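Local coordinates for lysozyme (Enterobacteria phage P1, PDB 1XJU), which hydrolyses the beta-1,4 linkages of host peptidoglycan as a signal-arrest-release endolysin, so that the infected cell lyses and frees new phage, at residues H67-M81 / I109-C122. Sequence-based numbering, arbitrary orientation.
Sequences HFRGKDMPDNAFSAM and IHKWAQKGEWVNMC. With SO4 (sulfate ion), chain D.
Trp118, Arg69 and Phe68 join the loop between helices 46-67 and 75-88 to the two short helices 108-114 and 118-123 and the Schellman turn between them, a packing contact of the helical part of the phage lysozyme fold, away from the active site. The broad indole of Trp118 is sandwiched: Gly116 O lies over one face, and over the opposite face come Met73 CG, 3.6 Å from the centroid of the six-membered ring, and Pro74 CD, both CH-pi contacts. Met73, extended beyond CG, carries its CE on to Met121 SD (3.6 Å), where a flexible thioether fits the sulfur-rich core shared with Met81.

Arg69 suits this partly exposed place because its long chain passes the indole edge with CB and still reaches the C-terminal end of helix 108-114, where its positive charge would probably suit the carbonyl oxygens. Its bend at chi3 (61°) turns the guanidinium so that NH1 reaches Gln114 O (3.2 Å), while NE and NH2 both grip Asp72 OD2.

Phe68 fills a buried spot with a flat ring, its edge to the small Ala113 methyl and a face to His110 in a T-shaped pair, planes at 85°; Glu106 holds His110 ND1. Gln114, its CG over one His110 face, donates from NE2 to His67 O (2.9 Å), approaching from above the carbonyl plane.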
ATOM      1  N   HIS A  67      12.095  -1.005  -5.098  1.00  9.15           N
ATOM      2  CA  HIS A  67      12.430  -0.357  -3.858  1.00  9.47           C
ATOM      3  C   HIS A  67      12.321  -1.210  -2.597  1.00  8.60           C
ATOM      4  O   HIS A  67      12.669  -0.741  -1.528  1.00  9.80           O
ATOM      5  CB  HIS A  67      11.662   0.950  -3.705  1.00  9.75           C
ATOM      6  CG  HIS A  67      11.895   1.870  -4.831  1.00 10.67           C
ATOM      7  ND1 HIS A  67      13.145   2.350  -5.160  1.00 10.93           N
ATOM      8  CD2 HIS A  67      11.031   2.394  -5.732  1.00 10.73           C
ATOM      9  CE1 HIS A  67      13.040   3.113  -6.230  1.00 12.62           C
ATOM     10  NE2 HIS A  67      11.775   3.142  -6.601  1.00 12.01           N
ATOM     11  N   PHE A  68      11.784  -2.434  -2.726  1.00  8.47           N
ATOM     12  CA  PHE A  68      11.544  -3.320  -1.606  1.00  8.55           C
ATOM     13  C   PHE A  68      12.069  -4.729  -1.842  1.00  8.26           C
ATOM     14  O   PHE A  68      11.690  -5.656  -1.139  1.00  8.53           O
ATOM     15  CB  PHE A  68      10.044  -3.329  -1.223  1.00  8.48           C
ATOM     16  CG  PHE A  68       9.555  -2.005  -0.725  1.00  8.17           C
ATOM     17  CD1 PHE A  68       9.471  -1.745   0.592  1.00  8.86           C
ATOM     18  CD2 PHE A  68       9.202  -1.018  -1.597  1.00  8.83           C
ATOM     19  CE1 PHE A  68       9.041  -0.534   1.056  1.00  9.28           C
ATOM     20  CE2 PHE A  68       8.791   0.231  -1.149  1.00  9.79           C
ATOM     21  CZ  PHE A  68       8.711   0.493   0.185  1.00  9.75           C
ATOM     22  N   ARG A  69      12.934  -4.902  -2.843  1.00  8.76           N
ATOM     23  CA  ARG A  69      13.511  -6.244  -3.122  1.00  9.17           C
ATOM     24  C   ARG A  69      12.451  -7.271  -3.478  1.00  9.13           C
ATOM     25  O   ARG A  69      12.565  -8.445  -3.160  1.00  8.78           O
ATOM     26  CB  ARG A  69      14.455  -6.724  -2.009  1.00  9.17           C
ATOM     27  CG  ARG A  69      15.774  -5.952  -1.995  1.00 10.71           C
ATOM     28  CD  ARG A  69      16.699  -6.488  -0.912  1.00 11.64           C
ATOM     29  NE  ARG A  69      16.988  -7.898  -1.182  1.00 12.52           N
ATOM     30  CZ  ARG A  69      17.449  -8.781  -0.321  1.00 13.22           C
ATOM     31  NH1 ARG A  69      17.762  -8.397   0.892  1.00 14.01           N
ATOM     32  NH2 ARG A  69      17.586 -10.037  -0.697  1.00 14.87           N
ATOM     33  N   GLY A  70      11.396  -6.817  -4.169  1.00  8.93           N
ATOM     34  CA  GLY A  70      10.277  -7.667  -4.476  1.00  8.99           C
ATOM     35  C   GLY A  70      10.642  -8.980  -5.127  1.00  8.87           C
ATOM     36  O   GLY A  70      10.030  -9.979  -4.865  1.00  9.18           O
ATOM     37  N   LYS A  71      11.626  -8.964  -6.023  1.00  9.67           N
ATOM     38  CA  LYS A  71      11.967 -10.199  -6.753  1.00 10.97           C
ATOM     39  C   LYS A  71      12.490 -11.300  -5.828  1.00  9.84           C
ATOM     40  O   LYS A  71      12.456 -12.470  -6.195  1.00 11.79           O
ATOM     41  CB  LYS A  71      12.973  -9.874  -7.859  1.00 12.87           C
ATOM     42  CG  LYS A  71      12.324  -9.020  -8.952  1.00 16.88           C
ATOM     43  CD  LYS A  71      13.279  -8.639 -10.002  1.00 20.38           C
ATOM     44  CE  LYS A  71      13.113  -7.134 -10.255  1.00 21.11           C
ATOM     45  NZ  LYS A  71      13.975  -6.252  -9.436  1.00 25.74           N
ATOM     46  N   ASP A  72      12.962 -10.903  -4.662  1.00  9.48           N
ATOM     47  CA  ASP A  72      13.470 -11.832  -3.665  1.00 10.02           C
ATOM     48  C   ASP A  72      12.441 -12.326  -2.665  1.00  9.59           C
ATOM     49  O   ASP A  72      12.715 -13.240  -1.890  1.00 10.15           O
ATOM     50  CB  ASP A  72      14.630 -11.235  -2.898  1.00 11.28           C
ATOM     51  CG  ASP A  72      15.781 -10.871  -3.751  1.00 14.94           C
ATOM     52  OD1 ASP A  72      16.014 -11.574  -4.766  1.00 16.46           O
ATOM     53  OD2 ASP A  72      16.465  -9.851  -3.419  1.00 18.36           O
ATOM     54  N   MET A  73      11.253 -11.730  -2.665  1.00  9.28           N
ATOM     55  CA  MET A  73      10.175 -12.127  -1.742  1.00  8.77           C
ATOM     56  C   MET A  73       9.481 -13.354  -2.226  1.00  8.99           C
ATOM     57  O   MET A  73       9.377 -13.539  -3.431  1.00  9.93           O
ATOM     58  CB  MET A  73       9.102 -11.002  -1.703  1.00  9.70           C
ATOM     59  CG  MET A  73       9.547  -9.751  -1.100  1.00  9.03           C
ATOM     60  SD  MET A  73       8.142  -8.626  -1.015  1.00  8.89           S
ATOM     61  CE  MET A  73       9.052  -7.099  -0.640  1.00  9.61           C
ATOM     62  N   PRO A  74       8.887 -14.142  -1.315  1.00  8.56           N
ATOM     63  CA  PRO A  74       7.883 -15.105  -1.721  1.00  9.31           C
ATOM     64  C   PRO A  74       6.637 -14.416  -2.229  1.00  8.65           C
ATOM     65  O   PRO A  74       6.427 -13.215  -1.959  1.00  9.29           O
ATOM     66  CB  PRO A  74       7.562 -15.857  -0.432  1.00 10.21           C
ATOM     67  CG  PRO A  74       8.500 -15.374   0.568  1.00 11.59           C
ATOM     68  CD  PRO A  74       9.112 -14.106   0.135  1.00  9.55           C
ATOM     69  N   ASP A  75       5.818 -15.146  -2.962  1.00  9.56           N
ATOM     70  CA  ASP A  75       4.615 -14.575  -3.553  1.00  9.83           C
ATOM     71  C   ASP A  75       3.668 -13.970  -2.551  1.00  8.61           C
ATOM     72  O   ASP A  75       3.077 -12.924  -2.865  1.00  8.75           O
ATOM     73  CB  ASP A  75       3.848 -15.635  -4.339  1.00 11.29           C
ATOM     74  CG  ASP A  75       4.398 -15.905  -5.733  1.00 13.79           C
ATOM     75  OD1 ASP A  75       5.347 -15.286  -6.238  1.00 13.89           O
ATOM     76  OD2 ASP A  75       3.860 -16.799  -6.426  1.00 18.34           O
ATOM     77  N   ASN A  76       3.465 -14.535  -1.371  1.00  9.15           N
ATOM     78  CA  ASN A  76       2.506 -13.948  -0.468  1.00  8.80           C
ATOM     79  C   ASN A  76       2.964 -12.581   0.038  1.00  8.09           C
ATOM     80  O   ASN A  76       2.167 -11.619  -0.018  1.00  8.45           O
ATOM     81  CB  ASN A  76       2.246 -14.888   0.708  1.00  9.36           C
ATOM     82  CG  ASN A  76       1.454 -16.114   0.346  1.00 10.35           C
ATOM     83  OD1 ASN A  76       0.760 -16.132  -0.687  1.00 11.08           O
ATOM     84  ND2 ASN A  76       1.566 -17.161   1.170  1.00 10.79           N
ATOM     85  N   ALA A  77       4.211 -12.459   0.456  1.00  8.21           N
ATOM     86  CA  ALA A  77       4.713 -11.173   0.880  1.00  7.80           C
ATOM     87  C   ALA A  77       4.681 -10.177  -0.278  1.00  7.30           C
ATOM     88  O   ALA A  77       4.306  -8.994  -0.117  1.00  7.72           O
ATOM     89  CB  ALA A  77       6.098 -11.293   1.451  1.00  8.29           C
ATOM     90  N   PHE A  78       5.107 -10.602  -1.453  1.00  7.56           N
ATOM     91  CA  PHE A  78       5.102  -9.727  -2.605  1.00  7.66           C
ATOM     92  C   PHE A  78       3.707  -9.205  -2.870  1.00  7.11           C
ATOM     93  O   PHE A  78       3.532  -8.003  -3.198  1.00  7.97           O
ATOM     94  CB  PHE A  78       5.602 -10.466  -3.840  1.00  8.47           C
ATOM     95  CG  PHE A  78       5.554  -9.630  -5.082  1.00  8.67           C
ATOM     96  CD1 PHE A  78       6.554  -8.724  -5.351  1.00  9.99           C
ATOM     97  CD2 PHE A  78       4.434  -9.663  -5.901  1.00  9.72           C
ATOM     98  CE1 PHE A  78       6.448  -7.896  -6.449  1.00  9.80           C
ATOM     99  CE2 PHE A  78       4.342  -8.800  -6.955  1.00 10.10           C
ATOM    100  CZ  PHE A  78       5.341  -7.953  -7.226  1.00 10.95           C
ATOM    101  N   SER A  79       2.749 -10.070  -2.805  1.00  7.83           N
ATOM    102  CA  SER A  79       1.355  -9.732  -3.136  1.00  8.26           C
ATOM    103  C   SER A  79       0.753  -8.834  -2.083  1.00  7.94           C
ATOM    104  O   SER A  79       0.059  -7.853  -2.424  1.00  7.92           O
ATOM    105  CB  SER A  79       0.564 -11.024  -3.259  1.00  9.04           C
ATOM    106  OG  SER A  79       1.035 -11.809  -4.344  1.00  9.72           O
ATOM    107  N   ALA A  80       1.052  -9.078  -0.799  1.00  7.73           N
ATOM    108  CA  ALA A  80       0.620  -8.177   0.260  1.00  7.81           C
ATOM    109  C   ALA A  80       1.229  -6.811   0.109  1.00  6.81           C
ATOM    110  O   ALA A  80       0.541  -5.778   0.277  1.00  7.56           O
ATOM    111  CB  ALA A  80       0.949  -8.783   1.596  1.00  8.33           C
ATOM    112  N   MET A  81       2.520  -6.758  -0.202  1.00  7.28           N
ATOM    113  CA  MET A  81       3.201  -5.479  -0.343  1.00  6.96           C
ATOM    114  C   MET A  81       2.692  -4.708  -1.559  1.00  7.32           C
ATOM    115  O   MET A  81       2.562  -3.479  -1.536  1.00  7.45           O
ATOM    116  CB  MET A  81       4.720  -5.704  -0.441  1.00  6.98           C
ATOM    117  CG  MET A  81       5.325  -6.150   0.893  1.00  7.33           C
ATOM    118  SD  MET A  81       5.221  -4.896   2.208  1.00  8.14           S
ATOM    119  CE  MET A  81       6.364  -3.636   1.570  1.00  9.47           C
ATOM    120  N   ILE A 109       9.375  -0.414   7.430  1.00  8.72           N
ATOM    121  CA  ILE A 109       9.035  -1.456   6.467  1.00  8.62           C
ATOM    122  C   ILE A 109      10.048  -1.517   5.344  1.00  8.52           C
ATOM    123  O   ILE A 109      10.432  -2.605   4.911  1.00  8.63           O
ATOM    124  CB  ILE A 109       7.591  -1.269   5.978  1.00  8.46           C
ATOM    125  CG1 ILE A 109       7.059  -2.548   5.362  1.00  8.87           C
ATOM    126  CG2 ILE A 109       7.413  -0.071   5.031  1.00  8.59           C
ATOM    127  CD1 ILE A 109       5.576  -2.553   5.106  1.00  9.03           C
ATOM    128  N   HIS A 110      10.517  -0.370   4.878  1.00  8.32           N
ATOM    129  CA  HIS A 110      11.541  -0.336   3.861  1.00  8.78           C
ATOM    130  C   HIS A 110      12.892  -0.866   4.369  1.00  9.19           C
ATOM    131  O   HIS A 110      13.581  -1.604   3.644  1.00  9.41           O
ATOM    132  CB  HIS A 110      11.669   1.089   3.298  1.00  9.65           C
ATOM    133  CG  HIS A 110      12.651   1.225   2.169  1.00  9.69           C
ATOM    134  ND1 HIS A 110      13.987   1.547   2.364  1.00 10.38           N
ATOM    135  CD2 HIS A 110      12.499   1.111   0.828  1.00 10.55           C
ATOM    136  CE1 HIS A 110      14.574   1.636   1.175  1.00 11.22           C
ATOM    137  NE2 HIS A 110      13.724   1.315   0.228  1.00 11.15           N
ATOM    138  N   LYS A 111      13.252  -0.481   5.561  1.00  8.86           N
ATOM    139  CA  LYS A 111      14.489  -0.976   6.166  1.00  9.85           C
ATOM    140  C   LYS A 111      14.509  -2.506   6.167  1.00  9.71           C
ATOM    141  O   LYS A 111      15.503  -3.119   5.801  1.00 10.47           O
ATOM    142  CB  LYS A 111      14.628  -0.445   7.578  1.00 11.16           C
ATOM    143  CG  LYS A 111      15.072   0.981   7.612  1.00 14.86           C
ATOM    144  CD  LYS A 111      15.368   1.421   9.006  1.00 16.14           C
ATOM    145  CE  LYS A 111      15.707   2.905   9.075  1.00 17.11           C
ATOM    146  NZ  LYS A 111      16.949   3.255   8.401  1.00 18.43           N
ATOM    147  N   TRP A 112      13.431  -3.114   6.643  1.00  9.32           N
ATOM    148  CA  TRP A 112      13.399  -4.555   6.720  1.00  9.29           C
ATOM    149  C   TRP A 112      13.341  -5.216   5.376  1.00  9.69           C
ATOM    150  O   TRP A 112      13.977  -6.254   5.166  1.00 10.02           O
ATOM    151  CB  TRP A 112      12.267  -5.019   7.635  1.00 10.20           C
ATOM    152  CG  TRP A 112      12.462  -4.687   9.069  1.00 11.35           C
ATOM    153  CD1 TRP A 112      11.633  -3.982   9.845  1.00 12.03           C
ATOM    154  CD2 TRP A 112      13.542  -5.104   9.914  1.00 12.40           C
ATOM    155  NE1 TRP A 112      12.111  -3.925  11.146  1.00 13.63           N
ATOM    156  CE2 TRP A 112      13.273  -4.633  11.207  1.00 13.96           C
ATOM    157  CE3 TRP A 112      14.681  -5.879   9.729  1.00 13.03           C
ATOM    158  CZ2 TRP A 112      14.150  -4.832  12.270  1.00 14.10           C
ATOM    159  CZ3 TRP A 112      15.532  -6.113  10.825  1.00 14.32           C
ATOM    160  CH2 TRP A 112      15.239  -5.598  12.053  1.00 14.55           C
ATOM    161  N   ALA A 113      12.599  -4.638   4.429  1.00  8.77           N
ATOM    162  CA  ALA A 113      12.575  -5.204   3.075  1.00  8.28           C
ATOM    163  C   ALA A 113      13.985  -5.201   2.464  1.00  9.22           C
ATOM    164  O   ALA A 113      14.375  -6.175   1.833  1.00  9.29           O
ATOM    165  CB  ALA A 113      11.642  -4.360   2.206  1.00  7.99           C
ATOM    166  N   GLN A 114      14.743  -4.141   2.682  1.00  9.19           N
ATOM    167  CA  GLN A 114      16.073  -4.070   2.125  1.00  9.89           C
ATOM    168  C   GLN A 114      17.016  -5.116   2.712  1.00 10.97           C
ATOM    169  O   GLN A 114      18.004  -5.467   2.077  1.00 12.63           O
ATOM    170  CB  GLN A 114      16.630  -2.690   2.264  1.00 10.31           C
ATOM    171  CG  GLN A 114      15.956  -1.667   1.355  1.00 11.06           C
ATOM    172  CD  GLN A 114      16.282  -1.887  -0.075  1.00 11.70           C
ATOM    173  OE1 GLN A 114      17.418  -2.244  -0.386  1.00 16.20           O
ATOM    174  NE2 GLN A 114      15.322  -1.699  -0.966  1.00 11.97           N
ATOM    175  N   LYS A 115      16.709  -5.599   3.905  1.00 10.11           N
ATOM    176  CA  LYS A 115      17.452  -6.663   4.529  1.00 11.19           C
ATOM    177  C   LYS A 115      16.883  -8.035   4.235  1.00 10.16           C
ATOM    178  O   LYS A 115      17.399  -9.018   4.786  1.00 11.53           O
ATOM    179  CB  LYS A 115      17.522  -6.407   6.036  1.00 12.76           C
ATOM    180  CG  LYS A 115      18.336  -5.164   6.428  1.00 15.63           C
ATOM    181  CD  LYS A 115      18.136  -4.804   7.890  1.00 17.55           C
ATOM    182  CE  LYS A 115      18.886  -3.577   8.363  1.00 20.65           C
ATOM    183  NZ  LYS A 115      18.690  -3.342   9.831  1.00 22.91           N
ATOM    184  N   GLY A 116      15.809  -8.161   3.449  1.00  9.43           N
ATOM    185  CA  GLY A 116      15.216  -9.471   3.162  1.00 10.48           C
ATOM    186  C   GLY A 116      14.549 -10.094   4.365  1.00  9.58           C
ATOM    187  O   GLY A 116      14.304 -11.305   4.386  1.00 10.90           O
ATOM    188  N   GLU A 117      14.222  -9.270   5.358  1.00  9.65           N
ATOM    189  CA  GLU A 117      13.613  -9.724   6.603  1.00  9.99           C
ATOM    190  C   GLU A 117      12.106  -9.645   6.491  1.00  9.79           C
ATOM    191  O   GLU A 117      11.487  -8.693   6.979  1.00  9.96           O
ATOM    192  CB  GLU A 117      14.145  -8.883   7.753  1.00 10.47           C
ATOM    193  CG  GLU A 117      15.640  -9.077   8.025  1.00 10.91           C
ATOM    194  CD  GLU A 117      15.947 -10.403   8.658  1.00 12.61           C
ATOM    195  OE1 GLU A 117      15.023 -11.128   9.120  1.00 14.73           O
ATOM    196  OE2 GLU A 117      17.140 -10.685   8.699  1.00 13.66           O
ATOM    197  N   TRP A 118      11.545 -10.599   5.798  1.00  9.10           N
ATOM    198  CA  TRP A 118      10.178 -10.444   5.361  1.00  9.06           C
ATOM    199  C   TRP A 118       9.203 -10.479   6.531  1.00  8.93           C
ATOM    200  O   TRP A 118       8.203  -9.739   6.510  1.00  9.33           O
ATOM    201  CB  TRP A 118       9.806 -11.476   4.327  1.00  9.43           C
ATOM    202  CG  TRP A 118      10.785 -11.626   3.239  1.00  9.45           C
ATOM    203  CD1 TRP A 118      11.302 -12.842   2.822  1.00  9.84           C
ATOM    204  CD2 TRP A 118      11.367 -10.637   2.361  1.00  8.04           C
ATOM    205  NE1 TRP A 118      12.172 -12.645   1.799  1.00  9.07           N
ATOM    206  CE2 TRP A 118      12.229 -11.310   1.481  1.00  8.96           C
ATOM    207  CE3 TRP A 118      11.272  -9.254   2.239  1.00  8.40           C
ATOM    208  CZ2 TRP A 118      12.979 -10.644   0.515  1.00  9.52           C
ATOM    209  CZ3 TRP A 118      12.019  -8.613   1.282  1.00  8.72           C
ATOM    210  CH2 TRP A 118      12.828  -9.294   0.397  1.00  9.11           C
ATOM    211  N   VAL A 119       9.415 -11.314   7.538  1.00  8.88           N
ATOM    212  CA  VAL A 119       8.538 -11.293   8.689  1.00  8.86           C
ATOM    213  C   VAL A 119       8.488  -9.900   9.333  1.00  9.28           C
ATOM    214  O   VAL A 119       7.411  -9.362   9.590  1.00  9.21           O
ATOM    215  CB  VAL A 119       8.913 -12.376   9.746  1.00  9.38           C
ATOM    216  CG1 VAL A 119       8.172 -12.135  11.035  1.00 10.31           C
ATOM    217  CG2 VAL A 119       8.616 -13.728   9.174  1.00 10.28           C
ATOM    218  N   ASN A 120       9.649  -9.324   9.562  1.00  9.35           N
ATOM    219  CA  ASN A 120       9.660  -8.023  10.188  1.00 10.27           C
ATOM    220  C   ASN A 120       8.980  -6.968   9.291  1.00  9.16           C
ATOM    221  O   ASN A 120       8.259  -6.066   9.773  1.00 10.20           O
ATOM    222  CB  ASN A 120      11.082  -7.559  10.503  1.00 11.34           C
ATOM    223  CG  ASN A 120      11.773  -8.434  11.524  1.00 12.91           C
ATOM    224  OD1 ASN A 120      11.097  -9.136  12.314  1.00 15.08           O
ATOM    225  ND2 ASN A 120      13.121  -8.313  11.610  1.00 14.87           N
ATOM    226  N   MET A 121       9.248  -7.050   8.001  1.00  8.75           N
ATOM    227  CA  MET A 121       8.599  -6.189   6.999  1.00  8.93           C
ATOM    228  C   MET A 121       7.065  -6.312   7.121  1.00  8.50           C
ATOM    229  O   MET A 121       6.337  -5.312   7.263  1.00  8.60           O
ATOM    230  CB  MET A 121       9.107  -6.536   5.626  1.00  8.42           C
ATOM    231  CG  MET A 121       8.464  -5.710   4.519  1.00  8.31           C
ATOM    232  SD  MET A 121       8.778  -6.426   2.880  1.00  8.20           S
ATOM    233  CE  MET A 121       7.721  -7.904   2.927  1.00  8.26           C
ATOM    234  N   CYS A 122       6.562  -7.523   7.037  1.00  8.44           N
ATOM    235  CA  CYS A 122       5.137  -7.785   7.132  1.00  9.20           C
ATOM    236  C   CYS A 122       4.549  -7.198   8.387  1.00  8.69           C
ATOM    237  O   CYS A 122       3.403  -6.642   8.380  1.00  9.48           O
ATOM    238  CB  CYS A 122       4.879  -9.307   7.150  1.00  9.86           C
ATOM    239  SG  CYS A 122       5.352 -10.254   5.671  1.00  9.83           S
TER
HETATM  240  S   SO4 D 606      16.874   6.882   9.107  1.00 18.53           S
HETATM  241  O1  SO4 D 606      17.736   8.011   9.277  1.00 19.96           O
HETATM  242  O2  SO4 D 606      16.143   7.016   7.839  1.00 19.90           O
HETATM  243  O3  SO4 D 606      15.977   6.763  10.247  1.00 19.27           O
HETATM  244  O4  SO4 D 606      17.740   5.715   9.183  1.00 20.58           O